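Local coordinates for DNA mimic protein DMP12 (Neisseria meningitidis MC58, PDB 3W1O) that acts as a DNA mimic, binding the histone-like protein HU at its DNA-binding sites and partially preventing HU from binding DNA, at residues A[8-13]-A[114-119]. Residues are numbered along the deposited sequence; the frame is centred on the assembly and turned at random.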
ATOM      1  N   LEU A   8       0.137  -3.813  -6.171  1.00 20.04           N
ATOM      2  CA  LEU A   8       0.680  -2.477  -5.915  1.00 18.94           C
ATOM      3  C   LEU A   8       0.008  -1.873  -4.716  1.00 19.04           C
ATOM      4  O   LEU A   8      -1.199  -2.019  -4.518  1.00 18.34           O
ATOM      5  CB  LEU A   8       0.511  -1.553  -7.118  1.00 19.61           C
ATOM      6  CG  LEU A   8       1.138  -1.979  -8.463  1.00 21.67           C
ATOM      7  CD1 LEU A   8       0.907  -0.854  -9.471  1.00 25.99           C
ATOM      8  CD2 LEU A   8       2.633  -2.314  -8.338  1.00 22.72           C
ATOM      9  N   ILE A   9       0.796  -1.174  -3.912  1.00 18.38           N
ATOM     10  CA  ILE A   9       0.208  -0.276  -2.901  1.00 16.99           C
ATOM     11  C   ILE A   9       0.794   1.065  -3.273  1.00 17.81           C
ATOM     12  O   ILE A   9       2.023   1.186  -3.341  1.00 18.45           O
ATOM     13  CB  ILE A   9       0.656  -0.685  -1.512  1.00 15.83           C
ATOM     14  CG1 ILE A   9       0.066  -2.082  -1.186  1.00 16.30           C
ATOM     15  CG2 ILE A   9       0.292   0.431  -0.473  1.00 17.05           C
ATOM     16  CD1 ILE A   9       0.436  -2.659   0.194  1.00 18.06           C
ATOM     17  N   PHE A  10      -0.033   2.056  -3.575  1.00 15.95           N
ATOM     18  CA  PHE A  10       0.541   3.296  -4.041  1.00 17.53           C
ATOM     19  C   PHE A  10      -0.357   4.515  -3.827  1.00 17.91           C
ATOM     20  O   PHE A  10      -1.574   4.354  -3.519  1.00 19.24           O
ATOM     21  CB  PHE A  10       0.886   3.186  -5.548  1.00 16.52           C
ATOM     22  CG  PHE A  10      -0.318   3.274  -6.475  1.00 18.82           C
ATOM     23  CD1 PHE A  10      -0.700   4.495  -7.046  1.00 18.16           C
ATOM     24  CD2 PHE A  10      -1.078   2.137  -6.740  1.00 20.23           C
ATOM     25  CE1 PHE A  10      -1.882   4.578  -7.875  1.00 18.86           C
ATOM     26  CE2 PHE A  10      -2.218   2.218  -7.564  1.00 21.02           C
ATOM     27  CZ  PHE A  10      -2.596   3.453  -8.137  1.00 20.27           C
ATOM     28  N   CYS A  11       0.243   5.695  -4.040  1.00 19.57           N
ATOM     29  CA  CYS A  11      -0.537   6.916  -4.280  1.00 20.47           C
ATOM     30  C   CYS A  11       0.119   7.619  -5.437  1.00 21.08           C
ATOM     31  O   CYS A  11       1.216   7.245  -5.867  1.00 20.57           O
ATOM     32  CB  CYS A  11      -0.635   7.780  -2.999  1.00 20.99           C
ATOM     33  SG  CYS A  11       0.961   8.427  -2.466  1.00 22.18           S
ATOM     34  N   LEU A  12      -0.594   8.571  -6.039  1.00 20.86           N
ATOM     35  CA  LEU A  12      -0.016   9.424  -7.019  1.00 22.12           C
ATOM     36  C   LEU A  12       1.016  10.338  -6.373  1.00 23.53           C
ATOM     37  O   LEU A  12       0.920  10.690  -5.172  1.00 22.66           O
ATOM     38  CB  LEU A  12      -1.084  10.282  -7.656  1.00 22.25           C
ATOM     39  CG  LEU A  12      -2.157   9.465  -8.357  1.00 22.72           C
ATOM     40  CD1 LEU A  12      -3.156  10.341  -9.168  1.00 22.41           C
ATOM     41  CD2 LEU A  12      -1.495   8.457  -9.261  1.00 26.85           C
ATOM     42  N   LYS A  13       1.961  10.745  -7.193  1.00 24.67           N
ATOM     43  CA  LYS A  13       2.885  11.802  -6.823  1.00 26.86           C
ATOM     44  C   LYS A  13       2.217  13.163  -6.682  1.00 28.20           C
ATOM     45  O   LYS A  13       1.199  13.424  -7.304  1.00 27.76           O
ATOM     46  CB  LYS A  13       3.928  11.935  -7.906  1.00 28.51           C
ATOM     47  CG  LYS A  13       5.020  10.940  -7.744  1.00 30.40           C
ATOM     48  CD  LYS A  13       5.829  10.933  -9.003  1.00 38.57           C
ATOM     49  CE  LYS A  13       7.225  10.518  -8.737  1.00 41.30           C
ATOM     50  NZ  LYS A  13       7.977  10.948  -9.960  1.00 42.76           N
ATOM     51  N   THR A 114      -5.216   9.724  -1.801  1.00 25.20           N
ATOM     52  CA  THR A 114      -5.784   8.433  -1.414  1.00 24.71           C
ATOM     53  C   THR A 114      -4.736   7.382  -1.727  1.00 21.05           C
ATOM     54  O   THR A 114      -3.958   7.538  -2.633  1.00 22.66           O
ATOM     55  CB  THR A 114      -7.139   8.172  -2.128  1.00 26.90           C
ATOM     56  OG1 THR A 114      -8.139   8.885  -1.384  1.00 29.59           O
ATOM     57  CG2 THR A 114      -7.533   6.707  -2.133  1.00 26.06           C
ATOM     58  N   VAL A 115      -4.676   6.386  -0.888  1.00 19.86           N
ATOM     59  CA  VAL A 115      -3.784   5.238  -1.124  1.00 20.01           C
ATOM     60  C   VAL A 115      -4.578   4.130  -1.784  1.00 18.60           C
ATOM     61  O   VAL A 115      -5.673   3.812  -1.336  1.00 22.24           O
ATOM     62  CB  VAL A 115      -3.156   4.799   0.190  1.00 18.80           C
ATOM     63  CG1 VAL A 115      -2.484   3.444   0.064  1.00 19.74           C
ATOM     64  CG2 VAL A 115      -2.093   5.833   0.592  1.00 17.66           C
ATOM     65  N   ILE A 116      -4.046   3.544  -2.848  1.00 18.57           N
ATOM     66  CA  ILE A 116      -4.721   2.423  -3.522  1.00 18.52           C
ATOM     67  C   ILE A 116      -3.971   1.122  -3.304  1.00 18.55           C
ATOM     68  O   ILE A 116      -2.725   1.101  -3.352  1.00 16.13           O
ATOM     69  CB  ILE A 116      -4.745   2.721  -5.018  1.00 20.08           C
ATOM     70  CG1 ILE A 116      -5.622   3.984  -5.227  1.00 24.36           C
ATOM     71  CG2 ILE A 116      -5.260   1.518  -5.815  1.00 19.93           C
ATOM     72  CD1 ILE A 116      -5.508   4.539  -6.575  1.00 29.20           C
ATOM     73  N   PHE A 117      -4.717   0.053  -3.034  1.00 17.87           N
ATOM     74  CA  PHE A 117      -4.127  -1.270  -3.147  1.00 19.70           C
ATOM     75  C   PHE A 117      -4.727  -1.863  -4.415  1.00 18.97           C
ATOM     76  O   PHE A 117      -5.944  -1.929  -4.532  1.00 20.53           O
ATOM     77  CB  PHE A 117      -4.496  -2.188  -1.965  1.00 19.30           C
ATOM     78  CG  PHE A 117      -4.066  -1.712  -0.593  1.00 22.72           C
ATOM     79  CD1 PHE A 117      -3.226  -0.615  -0.405  1.00 29.32           C
ATOM     80  CD2 PHE A 117      -4.476  -2.408   0.520  1.00 28.74           C
ATOM     81  CE1 PHE A 117      -2.852  -0.196   0.909  1.00 31.27           C
ATOM     82  CE2 PHE A 117      -4.095  -1.995   1.831  1.00 33.06           C
ATOM     83  CZ  PHE A 117      -3.289  -0.894   1.997  1.00 28.30           C
ATOM     84  N   HIS A 118      -3.895  -2.319  -5.333  1.00 18.87           N
ATOM     85  CA  HIS A 118      -4.427  -2.893  -6.604  1.00 19.47           C
ATOM     86  C   HIS A 118      -3.756  -4.230  -6.912  1.00 20.29           C
ATOM     87  O   HIS A 118      -2.546  -4.328  -6.820  1.00 19.68           O
ATOM     88  CB  HIS A 118      -4.224  -1.942  -7.768  1.00 18.54           C
ATOM     89  CG  HIS A 118      -4.532  -2.575  -9.100  1.00 21.51           C
ATOM     90  ND1 HIS A 118      -5.823  -2.708  -9.576  1.00 22.28           N
ATOM     91  CD2 HIS A 118      -3.729  -3.209  -9.999  1.00 24.58           C
ATOM     92  CE1 HIS A 118      -5.797  -3.349 -10.739  1.00 25.21           C
ATOM     93  NE2 HIS A 118      -4.541  -3.667 -11.018  1.00 23.12           N
ATOM     94  N   PHE A 119      -4.542  -5.242  -7.275  1.00 21.66           N
ATOM     95  CA  PHE A 119      -3.954  -6.540  -7.643  1.00 23.84           C
ATOM     96  C   PHE A 119      -4.898  -7.135  -8.675  1.00 26.10           C
ATOM     97  O   PHE A 119      -6.134  -6.939  -8.657  1.00 25.15           O
ATOM     98  CB  PHE A 119      -3.892  -7.433  -6.401  1.00 23.48           C
ATOM     99  CG  PHE A 119      -2.972  -8.621  -6.498  1.00 24.61           C
ATOM    100  CD1 PHE A 119      -1.943  -8.690  -7.441  1.00 25.68           C
ATOM    101  CD2 PHE A 119      -3.093  -9.648  -5.576  1.00 29.26           C
ATOM    102  CE1 PHE A 119      -1.048  -9.795  -7.457  1.00 28.35           C
ATOM    103  CE2 PHE A 119      -2.194 -10.761  -5.582  1.00 29.08           C
ATOM    104  CZ  PHE A 119      -1.186 -10.825  -6.529  1.00 25.79           C
ATOM    105  OXT PHE A 119      -4.401  -7.798  -9.601  1.00 28.30           O
TER
HETATM  106  O   HOH W   1      -3.378   8.774  -5.064  1.00 23.32           O
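Phe10 O accepts a hydrogen bond from Ile116 N at 2.7 Å and also receives a CA-H...O contact from Val115 CA. The return bond runs from Phe10 N to Ile116 O, with an N-H...O angle of 160°. Leu8 and His118 form the second hydrogen-bonded pair of this antiparallel ladder, and Ile9 and Phe117 are the non-hydrogen-bonded pair between them. Past the ladder a water bridges the two segments: it accepts from Leu12 N and donates to Thr114 O.

Side chains pack on both faces of the sheet. With CG between the backbone N and the carbonyl carbon (chi1 76°), the Phe10 ring turns a face toward Ile116, alongside it. Ile116 CB lies over that face in a CH-pi contact, 4.0 Å from the centroid, while Ile116 CD1 meets Phe10 CZ at 3.5 Å. On the other face, Ile9 CG2 touches Phe117 CE1 at 3.5 Å, and Ile9 CD1 lies over that ring toward its rim.

Helix 21-30 packs against Leu8 and Ile116, helix 96-111 against Ile9 and Val115. The reciprocal bonds satisfy the backbone N and O of Leu8 and Phe10, so these polar atoms can lie buried among apolar side chains where the chain's two ends pair.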